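Local atomic coordinates of protein Cdhr2 (PDB entry 5CYX), a protein that probably joins neighbouring microvilli of epithelial cells through calcium-dependent heterophilic adhesion with CDHR5, and so controls how the microvilli pack. Residues A[97-105]-A[192-203]; A[222-233]-A[316-325]. All coordinates share one frame; numbering follows the deposited sequence.

In the fold
The chain holds the first three extracellular cadherin repeats, EC1 to EC3, strung end to end. Contact 1, 97-105 with 192-203, sits at the junction of EC1 and EC2, where three calcium ions are bound. Contact 2, 222-233 with 316-325, lies within EC3. The centres of the two contacts are about 73 Å apart, and their nearest atoms are about 45 Å apart. They do not touch, and they fall on opposite sides of the chain's centre. Contact 1 takes part directly in calcium binding. Contact 2 does not: the side chain of Ala316 is about 10 Å from a bound calcium of the EC2-EC3 junction.

Contact 1. Residues A[97-105]-A[192-203]; sequences DRNDNIPVF and GILDNKPKTQCS. With CA (calcium ion), chain C; CA (calcium ion), chain D; CA (calcium ion), chain B.
Asn99 binds a calcium ion with one end of its side-chain amide and the 192-203 segment with the other. Asn99 OD1 lies 2.3 Å from the calcium. Asn99 ND2 donates to Lys199 O at 3.0 Å. CG is anti to the backbone N (chi1 -165°), which carries the amide past the Gln201 side chain, the two running in opposite directions. The acceptor lies in the amide plane of Asn99, but ND2 stands well above the carbonyl plane of Lys199. Asn99 N donates to Ile193 O at 2.8 Å. Asn99 O accepts Gln201 NE2 at 3.1 Å in a nearly straight bond, 171° at the hydrogen. The amide planes of Asn99 and Gln201 are almost perpendicular, 86° apart. Gln201 CG packs against Asn101 O, which binds the same calcium as Asn99 OD1. Asp133, Asp131 and Asp189 also bind this ion.

Arg98 runs beside Ile193, with CD 3.9 Å from Ile193 CG2. Its NE donates to a water that also accepts from Asn196 N, in the type I' turn from Leu194 to Lys197 that joins strands 192-194 and 197-199. Ile102 CG2 lies 3.5 Å from Gln201 OE1. Ser203 OG sits at the edge of the Phe105 ring, though its main polar partner is Ala187 of strand 180-189.

Asp97, Arg98 O and Asp100 bind a second calcium together with Glu18, Glu69 and Asp133. Asp100 reaches a third ion through OD2. This is the calcium-binding linker between consecutive cadherin repeats, here EC1 and EC2, with the 192-199 hairpin of EC2 and the chain that follows it packed alongside.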
loop_
_atom_site.group_PDB
_atom_site.type_symbol
_atom_site.label_atom_id
_atom_site.label_comp_id
_atom_site.label_asym_id
_atom_site.label_seq_id
_atom_site.Cartn_x
_atom_site.Cartn_y
_atom_site.Cartn_z
ATOM N N ASP A 97 3.583 -28.153 17.519
ATOM C CA ASP A 97 3.402 -26.752 17.817
ATOM C C ASP A 97 1.919 -26.478 18.108
ATOM O O ASP A 97 1.022 -27.029 17.415
ATOM C CB ASP A 97 3.869 -25.865 16.630
ATOM C CG ASP A 97 3.999 -24.373 17.012
ATOM O OD1 ASP A 97 4.139 -24.039 18.223
ATOM O OD2 ASP A 97 3.904 -23.526 16.085
ATOM N N ARG A 98 1.677 -25.670 19.145
ATOM C CA ARG A 98 0.300 -25.100 19.369
ATOM C C ARG A 98 0.421 -23.568 19.587
ATOM O O ARG A 98 1.545 -23.028 19.902
ATOM C CB ARG A 98 -0.365 -25.789 20.536
ATOM C CG ARG A 98 -0.683 -27.258 20.311
ATOM C CD ARG A 98 -1.983 -27.384 19.566
ATOM N NE ARG A 98 -2.323 -28.759 19.240
ATOM C CZ ARG A 98 -1.907 -29.436 18.185
ATOM N NH1 ARG A 98 -2.330 -30.671 18.004
ATOM N NH2 ARG A 98 -1.070 -28.917 17.300
ATOM N N ASN A 99 -0.678 -22.850 19.374
ATOM C CA ASN A 99 -0.650 -21.408 19.479
ATOM C C ASN A 99 -0.680 -20.923 20.946
ATOM O O ASN A 99 -1.734 -20.438 21.434
ATOM C CB ASN A 99 -1.760 -20.777 18.681
ATOM C CG ASN A 99 -1.564 -19.325 18.470
ATOM O OD1 ASN A 99 -0.508 -18.773 18.774
ATOM N ND2 ASN A 99 -2.581 -18.681 17.981
ATOM N N ASP A 100 0.471 -21.052 21.616
ATOM C CA ASP A 100 0.639 -20.593 23.003
ATOM C C ASP A 100 1.531 -19.365 23.069
ATOM O O ASP A 100 1.865 -18.963 24.156
ATOM C CB ASP A 100 1.265 -21.706 23.882
ATOM C CG ASP A 100 2.644 -22.217 23.308
ATOM O OD1 ASP A 100 2.995 -21.931 22.149
ATOM O OD2 ASP A 100 3.408 -22.856 24.030
ATOM N N ASN A 101 1.993 -18.787 21.942
ATOM C CA ASN A 101 2.719 -17.499 22.095
ATOM C C ASN A 101 1.955 -16.334 21.488
ATOM O O ASN A 101 1.150 -16.553 20.573
ATOM C CB ASN A 101 4.132 -17.564 21.554
ATOM C CG ASN A 101 5.047 -18.368 22.435
ATOM O OD1 ASN A 101 5.503 -17.885 23.485
ATOM N ND2 ASN A 101 5.320 -19.583 22.041
ATOM N N ILE A 102 2.167 -15.134 22.071
ATOM C CA ILE A 102 1.616 -13.881 21.532
ATOM C C ILE A 102 2.628 -13.036 20.714
ATOM O O ILE A 102 3.861 -13.138 20.914
ATOM C CB ILE A 102 0.992 -12.958 22.586
ATOM C CG1 ILE A 102 2.050 -12.444 23.604
ATOM C CG2 ILE A 102 -0.102 -13.672 23.387
ATOM C CD1 ILE A 102 1.475 -11.420 24.566
ATOM N N PRO A 103 2.108 -12.172 19.827
ATOM C CA PRO A 103 2.929 -11.200 19.157
ATOM C C PRO A 103 3.452 -10.188 20.153
ATOM O O PRO A 103 2.671 -9.649 20.926
ATOM C CB PRO A 103 1.946 -10.524 18.198
ATOM C CG PRO A 103 0.938 -11.568 17.894
ATOM C CD PRO A 103 0.756 -12.219 19.243
ATOM N N VAL A 104 4.750 -9.932 20.109
ATOM C CA VAL A 104 5.400 -9.017 21.047
ATOM C C VAL A 104 6.181 -7.946 20.256
ATOM O O VAL A 104 6.815 -8.244 19.218
ATOM C CB VAL A 104 6.355 -9.758 22.055
ATOM C CG1 VAL A 104 5.553 -10.491 23.120
ATOM C CG2 VAL A 104 7.283 -10.748 21.337
ATOM N N PHE A 105 6.067 -6.712 20.733
ATOM C CA PHE A 105 6.794 -5.543 20.255
ATOM C C PHE A 105 7.825 -5.263 21.333
ATOM O O PHE A 105 7.533 -5.525 22.490
ATOM C CB PHE A 105 5.876 -4.309 20.255
ATOM C CG PHE A 105 4.707 -4.355 19.275
ATOM C CD1 PHE A 105 4.846 -3.864 18.002
ATOM C CD2 PHE A 105 3.461 -4.781 19.679
ATOM C CE1 PHE A 105 3.768 -3.870 17.099
ATOM C CE2 PHE A 105 2.376 -4.769 18.811
ATOM C CZ PHE A 105 2.529 -4.317 17.511
ATOM N N GLY A 192 -4.523 -20.566 14.945
ATOM C CA GLY A 192 -3.951 -21.890 15.182
ATOM C C GLY A 192 -4.869 -22.596 16.200
ATOM O O GLY A 192 -6.072 -22.310 16.275
ATOM N N ILE A 193 -4.302 -23.558 16.913
ATOM C CA ILE A 193 -5.026 -24.435 17.800
ATOM C C ILE A 193 -4.382 -24.308 19.175
ATOM O O ILE A 193 -3.132 -24.247 19.280
ATOM C CB ILE A 193 -4.877 -25.908 17.362
ATOM C CG1 ILE A 193 -5.343 -26.116 15.900
ATOM C CG2 ILE A 193 -5.602 -26.851 18.318
ATOM C CD1 ILE A 193 -6.790 -25.746 15.674
ATOM N N LEU A 194 -5.228 -24.315 20.209
ATOM C CA LEU A 194 -4.775 -24.456 21.578
ATOM C C LEU A 194 -5.874 -25.165 22.363
ATOM O O LEU A 194 -7.060 -24.815 22.227
ATOM C CB LEU A 194 -4.498 -23.093 22.178
ATOM C CG LEU A 194 -3.847 -23.113 23.565
ATOM C CD1 LEU A 194 -2.397 -23.616 23.524
ATOM C CD2 LEU A 194 -3.903 -21.708 24.135
ATOM N N ASP A 195 -5.489 -26.191 23.121
ATOM C CA ASP A 195 -6.437 -27.131 23.708
ATOM C C ASP A 195 -7.485 -27.585 22.704
ATOM O O ASP A 195 -8.649 -27.490 22.954
ATOM C CB ASP A 195 -7.072 -26.484 24.956
ATOM C CG ASP A 195 -6.017 -25.912 25.862
ATOM O OD1 ASP A 195 -4.984 -26.587 26.037
ATOM O OD2 ASP A 195 -6.154 -24.780 26.347
ATOM N N ASN A 196 -7.025 -28.037 21.531
ATOM C CA ASN A 196 -7.869 -28.679 20.549
ATOM C C ASN A 196 -8.975 -27.820 19.920
ATOM O O ASN A 196 -9.870 -28.347 19.290
ATOM C CB ASN A 196 -8.444 -29.993 21.114
ATOM C CG ASN A 196 -7.351 -30.933 21.606
ATOM O OD1 ASN A 196 -6.407 -31.241 20.868
ATOM N ND2 ASN A 196 -7.487 -31.414 22.826
ATOM N N LYS A 197 -8.872 -26.507 20.038
ATOM C CA LYS A 197 -9.786 -25.625 19.355
ATOM C C LYS A 197 -9.086 -24.402 18.814
ATOM O O LYS A 197 -7.954 -24.110 19.254
ATOM C CB LYS A 197 -10.953 -25.231 20.262
ATOM C CG LYS A 197 -10.620 -24.671 21.593
ATOM C CD LYS A 197 -11.938 -24.609 22.395
ATOM C CE LYS A 197 -11.861 -23.638 23.536
ATOM N NZ LYS A 197 -10.838 -24.069 24.540
ATOM N N PRO A 198 -9.733 -23.703 17.849
ATOM C CA PRO A 198 -9.137 -22.512 17.302
ATOM C C PRO A 198 -8.752 -21.510 18.370
ATOM O O PRO A 198 -9.415 -21.411 19.356
ATOM C CB PRO A 198 -10.220 -21.937 16.403
ATOM C CG PRO A 198 -10.954 -23.126 15.936
ATOM C CD PRO A 198 -10.966 -24.061 17.123
ATOM N N LYS A 199 -7.649 -20.822 18.141
ATOM C CA LYS A 199 -7.128 -19.840 19.058
ATOM C C LYS A 199 -6.330 -18.823 18.252
ATOM O O LYS A 199 -5.488 -19.206 17.394
ATOM C CB LYS A 199 -6.254 -20.526 20.093
ATOM C CG LYS A 199 -5.586 -19.574 21.081
ATOM C CD LYS A 199 -6.654 -18.913 21.976
ATOM C CE LYS A 199 -6.022 -18.051 23.061
ATOM N NZ LYS A 199 -7.084 -17.356 23.833
ATOM N N THR A 200 -6.656 -17.548 18.452
ATOM C CA THR A 200 -5.889 -16.436 17.880
ATOM C C THR A 200 -5.327 -15.674 19.059
ATOM O O THR A 200 -6.066 -15.432 20.010
ATOM C CB THR A 200 -6.795 -15.510 17.055
ATOM O OG1 THR A 200 -7.279 -16.196 15.876
ATOM C CG2 THR A 200 -6.045 -14.221 16.652
ATOM N N GLN A 201 -4.046 -15.285 19.020
ATOM C CA GLN A 201 -3.473 -14.486 20.151
ATOM C C GLN A 201 -3.218 -13.055 19.740
ATOM O O GLN A 201 -2.827 -12.811 18.590
ATOM C CB GLN A 201 -2.181 -15.100 20.640
ATOM C CG GLN A 201 -2.295 -16.551 21.076
ATOM C CD GLN A 201 -2.661 -16.716 22.532
ATOM O OE1 GLN A 201 -2.978 -15.747 23.230
ATOM N NE2 GLN A 201 -2.616 -17.946 23.003
ATOM N N CYS A 202 -3.427 -12.113 20.671
ATOM C CA CYS A 202 -3.207 -10.668 20.408
ATOM C C CYS A 202 -2.165 -10.045 21.365
ATOM O O CYS A 202 -1.924 -10.544 22.447
ATOM C CB CYS A 202 -4.545 -9.884 20.409
ATOM S SG CYS A 202 -5.692 -10.282 19.013
ATOM N N SER A 203 -1.499 -8.991 20.916
ATOM C CA SER A 203 -0.512 -8.315 21.731
ATOM C C SER A 203 -1.173 -7.419 22.735
ATOM O O SER A 203 -2.366 -7.172 22.666
ATOM C CB SER A 203 0.335 -7.407 20.868
ATOM O OG SER A 203 -0.454 -6.323 20.416
HETATM CA CA CA C . 3.955 -22.835 20.195
HETATM CA CA CA D . 1.085 -17.155 18.323
HETATM CA CA CA B . 5.504 -23.426 23.849
HETATM O O HOH W 1 -4.375 -28.742 21.352
HETATM O O HOH W 2 5.944 -21.197 24.800
#

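Contact 2. Residues A[222-233]-A[316-325]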
loop_
_atom_site.group_PDB
_atom_site.type_symbol
_atom_site.label_atom_id
_atom_site.label_comp_id
_atom_site.label_asym_id
_atom_site.label_seq_id
_atom_site.Cartn_x
_atom_site.Cartn_y
_atom_site.Cartn_z
ATOM N N PHE A 222 -5.040 39.819 7.117
ATOM C CA PHE A 222 -5.246 41.031 7.892
ATOM C C PHE A 222 -6.174 40.780 9.078
ATOM O O PHE A 222 -7.061 39.946 9.017
ATOM C CB PHE A 222 -5.798 42.141 7.007
ATOM C CG PHE A 222 -4.775 42.707 6.080
ATOM C CD1 PHE A 222 -3.923 43.721 6.507
ATOM C CD2 PHE A 222 -4.636 42.207 4.789
ATOM C CE1 PHE A 222 -2.969 44.234 5.658
ATOM C CE2 PHE A 222 -3.656 42.710 3.941
ATOM C CZ PHE A 222 -2.834 43.727 4.374
ATOM N N ILE A 223 -5.932 41.502 10.160
ATOM C CA ILE A 223 -6.701 41.370 11.394
ATOM C C ILE A 223 -8.148 41.862 11.236
ATOM O O ILE A 223 -9.053 41.281 11.814
ATOM C CB ILE A 223 -5.961 42.127 12.547
ATOM C CG1 ILE A 223 -4.635 41.427 12.868
ATOM C CG2 ILE A 223 -6.810 42.243 13.808
ATOM C CD1 ILE A 223 -4.735 39.924 13.055
ATOM N N ARG A 224 -8.352 42.916 10.449
ATOM C CA ARG A 224 -9.668 43.544 10.303
ATOM C C ARG A 224 -10.093 43.553 8.855
ATOM O O ARG A 224 -9.263 43.636 7.958
ATOM C CB ARG A 224 -9.622 44.980 10.815
ATOM C CG ARG A 224 -9.101 45.089 12.233
ATOM C CD ARG A 224 -9.358 46.465 12.810
ATOM N NE ARG A 224 -9.005 46.517 14.228
ATOM C CZ ARG A 224 -9.259 47.542 15.045
ATOM N NH1 ARG A 224 -9.879 48.640 14.607
ATOM N NH2 ARG A 224 -8.888 47.463 16.322
ATOM N N GLU A 225 -11.400 43.471 8.636
ATOM C CA GLU A 225 -11.962 43.579 7.295
ATOM C C GLU A 225 -12.023 45.039 6.841
ATOM O O GLU A 225 -11.989 45.347 5.631
ATOM C CB GLU A 225 -13.344 42.966 7.278
ATOM C CG GLU A 225 -14.005 42.995 5.907
ATOM C CD GLU A 225 -15.396 42.400 5.916
ATOM O OE1 GLU A 225 -16.264 42.925 5.192
ATOM O OE2 GLU A 225 -15.621 41.410 6.642
ATOM N N PHE A 226 -12.062 45.943 7.832
ATOM C CA PHE A 226 -12.020 47.368 7.574
ATOM C C PHE A 226 -10.951 48.088 8.399
ATOM O O PHE A 226 -10.693 47.763 9.565
ATOM C CB PHE A 226 -13.375 47.976 7.860
ATOM C CG PHE A 226 -14.468 47.421 7.000
ATOM C CD1 PHE A 226 -14.426 47.585 5.611
ATOM C CD2 PHE A 226 -15.550 46.743 7.570
ATOM C CE1 PHE A 226 -15.450 47.083 4.810
ATOM C CE2 PHE A 226 -16.574 46.239 6.772
ATOM C CZ PHE A 226 -16.525 46.411 5.391
ATOM N N TYR A 227 -10.317 49.051 7.747
ATOM C CA TYR A 227 -9.474 50.035 8.404
ATOM C C TYR A 227 -9.771 51.380 7.727
ATOM O O TYR A 227 -9.770 51.497 6.489
ATOM C CB TYR A 227 -7.982 49.711 8.216
ATOM C CG TYR A 227 -7.335 48.636 9.102
ATOM C CD1 TYR A 227 -6.897 48.896 10.410
ATOM C CD2 TYR A 227 -7.041 47.401 8.578
ATOM C CE1 TYR A 227 -6.259 47.904 11.173
ATOM C CE2 TYR A 227 -6.408 46.392 9.311
ATOM C CZ TYR A 227 -6.010 46.634 10.612
ATOM O OH TYR A 227 -5.367 45.625 11.335
ATOM N N SER A 228 -10.045 52.394 8.531
ATOM C CA SER A 228 -9.910 53.774 8.062
ATOM C C SER A 228 -9.342 54.677 9.150
ATOM O O SER A 228 -9.188 54.276 10.310
ATOM C CB SER A 228 -11.224 54.317 7.485
ATOM O OG SER A 228 -12.301 54.052 8.338
ATOM N N ALA A 229 -8.953 55.879 8.760
ATOM C CA ALA A 229 -8.374 56.819 9.709
ATOM C C ALA A 229 -8.489 58.194 9.130
ATOM O O ALA A 229 -8.949 58.360 7.977
ATOM C CB ALA A 229 -6.910 56.467 10.005
ATOM N N SER A 230 -8.087 59.184 9.937
ATOM C CA SER A 230 -8.098 60.577 9.490
ATOM C C SER A 230 -6.776 61.264 9.715
ATOM O O SER A 230 -6.075 60.972 10.669
ATOM C CB SER A 230 -9.229 61.367 10.170
ATOM O OG SER A 230 -9.085 62.754 9.911
ATOM N N VAL A 231 -6.476 62.208 8.831
ATOM C CA VAL A 231 -5.255 62.995 8.881
ATOM C C VAL A 231 -5.517 64.445 8.438
ATOM O O VAL A 231 -6.164 64.684 7.421
ATOM C CB VAL A 231 -4.149 62.367 7.995
ATOM C CG1 VAL A 231 -4.632 62.124 6.559
ATOM C CG2 VAL A 231 -2.899 63.230 8.009
ATOM N N ALA A 232 -4.988 65.410 9.185
ATOM C CA ALA A 232 -5.143 66.822 8.823
ATOM C C ALA A 232 -4.312 67.145 7.583
ATOM O O ALA A 232 -3.189 66.620 7.429
ATOM C CB ALA A 232 -4.718 67.703 9.985
ATOM N N GLU A 233 -4.787 68.084 6.764
ATOM C CA GLU A 233 -4.213 68.326 5.427
ATOM C C GLU A 233 -2.824 69.002 5.465
ATOM O O GLU A 233 -2.131 69.023 4.462
ATOM C CB GLU A 233 -5.154 69.157 4.551
ATOM C CG GLU A 233 -5.326 70.621 4.956
ATOM C CD GLU A 233 -6.211 71.397 3.991
ATOM O OE1 GLU A 233 -5.887 71.416 2.784
ATOM O OE2 GLU A 233 -7.221 71.993 4.432
ATOM N N ALA A 316 -0.991 39.000 0.896
ATOM C CA ALA A 316 -2.413 39.355 0.910
ATOM C C ALA A 316 -2.501 40.852 0.769
ATOM O O ALA A 316 -1.532 41.571 1.070
ATOM C CB ALA A 316 -3.084 38.902 2.193
ATOM N N SER A 317 -3.650 41.325 0.300
ATOM C CA SER A 317 -3.828 42.741 0.049
ATOM C C SER A 317 -5.187 43.255 0.477
ATOM O O SER A 317 -6.143 42.498 0.579
ATOM C CB SER A 317 -3.600 43.046 -1.429
ATOM O OG SER A 317 -4.554 42.372 -2.214
ATOM N N MET A 318 -5.250 44.553 0.749
ATOM C CA MET A 318 -6.529 45.207 0.951
ATOM C C MET A 318 -6.382 46.696 0.880
ATOM O O MET A 318 -5.263 47.224 0.945
ATOM C CB MET A 318 -7.145 44.849 2.298
ATOM C CG MET A 318 -6.379 45.409 3.493
ATOM S SD MET A 318 -7.195 44.651 4.902
ATOM C CE MET A 318 -6.908 45.872 6.120
ATOM N N TRP A 319 -7.556 47.327 0.778
ATOM C CA TRP A 319 -7.739 48.756 0.631
ATOM C C TRP A 319 -8.060 49.395 1.970
ATOM O O TRP A 319 -8.790 48.818 2.780
ATOM C CB TRP A 319 -8.902 49.041 -0.347
ATOM C CG TRP A 319 -8.525 48.706 -1.726
ATOM C CD1 TRP A 319 -8.667 47.505 -2.332
ATOM C CD2 TRP A 319 -7.876 49.564 -2.670
ATOM N NE1 TRP A 319 -8.159 47.553 -3.607
ATOM C CE2 TRP A 319 -7.673 48.809 -3.845
ATOM C CE3 TRP A 319 -7.441 50.900 -2.636
ATOM C CZ2 TRP A 319 -7.069 49.336 -4.987
ATOM C CZ3 TRP A 319 -6.835 51.436 -3.777
ATOM C CH2 TRP A 319 -6.663 50.644 -4.943
ATOM N N VAL A 320 -7.567 50.611 2.143
ATOM C CA VAL A 320 -7.709 51.397 3.359
ATOM C C VAL A 320 -8.196 52.779 2.949
ATOM O O VAL A 320 -7.653 53.372 1.998
ATOM C CB VAL A 320 -6.331 51.603 4.067
ATOM C CG1 VAL A 320 -6.456 52.556 5.259
ATOM C CG2 VAL A 320 -5.730 50.272 4.496
ATOM N N THR A 321 -9.170 53.312 3.695
ATOM C CA THR A 321 -9.664 54.664 3.452
ATOM C C THR A 321 -9.140 55.665 4.475
ATOM O O THR A 321 -9.148 55.411 5.687
ATOM C CB THR A 321 -11.197 54.679 3.435
ATOM O OG1 THR A 321 -11.626 53.822 2.387
ATOM C CG2 THR A 321 -11.715 56.073 3.162
ATOM N N ILE A 322 -8.707 56.818 3.976
ATOM C CA ILE A 322 -8.087 57.850 4.816
ATOM C C ILE A 322 -8.717 59.219 4.560
ATOM O O ILE A 322 -8.711 59.711 3.424
ATOM C CB ILE A 322 -6.574 57.955 4.560
ATOM C CG1 ILE A 322 -5.896 56.620 4.885
ATOM C CG2 ILE A 322 -5.977 59.093 5.394
ATOM C CD1 ILE A 322 -4.388 56.620 4.649
ATOM N N ARG A 323 -9.185 59.846 5.637
ATOM C CA ARG A 323 -9.948 61.098 5.559
ATOM C C ARG A 323 -8.978 62.252 5.739
ATOM O O ARG A 323 -8.312 62.324 6.767
ATOM C CB ARG A 323 -11.034 61.142 6.655
ATOM C CG ARG A 323 -11.894 59.879 6.726
ATOM C CD ARG A 323 -12.842 59.802 7.928
ATOM N NE ARG A 323 -12.816 58.436 8.475
ATOM C CZ ARG A 323 -12.153 58.028 9.567
ATOM N NH1 ARG A 323 -11.460 58.868 10.331
ATOM N NH2 ARG A 323 -12.202 56.746 9.921
ATOM N N VAL A 324 -8.899 63.142 4.742
ATOM C CA VAL A 324 -8.061 64.350 4.822
ATOM C C VAL A 324 -8.821 65.481 5.562
ATOM O O VAL A 324 -9.664 66.151 4.976
ATOM C CB VAL A 324 -7.526 64.808 3.436
ATOM C CG1 VAL A 324 -6.529 65.953 3.592
ATOM C CG2 VAL A 324 -6.839 63.652 2.719
ATOM N N THR A 325 -8.492 65.627 6.854
ATOM C CA THR A 325 -9.043 66.577 7.835
ATOM C C THR A 325 -10.414 66.140 8.310
ATOM O O THR A 325 -10.524 65.403 9.287
ATOM C CB THR A 325 -9.106 68.044 7.365
ATOM O OG1 THR A 325 -10.079 68.211 6.324
ATOM C CG2 THR A 325 -7.771 68.513 6.900
#
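Strands 228-231 and 316-324 run parallel, their axes 24° apart, and pair from Ser228 with Thr321 to Val231 with Val324, with Ala229 N donating to Thr321 O, Arg323 N to Ala229 O and Val231 N to Arg323 O.

Arg323 folds back over the edge strand. Its chain bends at chi3 (-138°), which lays one face of the guanidinium over the Ala229 carbonyl. Arg323 NH2 donates to Ser228 OG at 3.1 Å, with the hydroxyl tilted from the guanidinium plane. On the face that carries Ala229, Val231, Ile322 and Val324, Val231 CG1 meets Ile322 CG2 at 3.5 Å. Both side chains also touch Phe270 of strand 270-272. Glu233 CB packs on Val324 CG1 at 3.6 Å, while its carboxylate forms a salt bridge with Arg286.

Before the paired region, Met318 lies over one face of the Phe222 ring. Met318 SD is 3.7 Å from the centroid of the Phe222 ring, a Met-aromatic contact, and its CG adds a CH-pi contact. Tyr227 OH is hydrogen-bonded to Glu245 N of strand 240-248.

The pairing of an N-terminal edge strand in parallel with the last strand is characteristic of the Greek-key beta sandwich of cadherin repeats, here EC3.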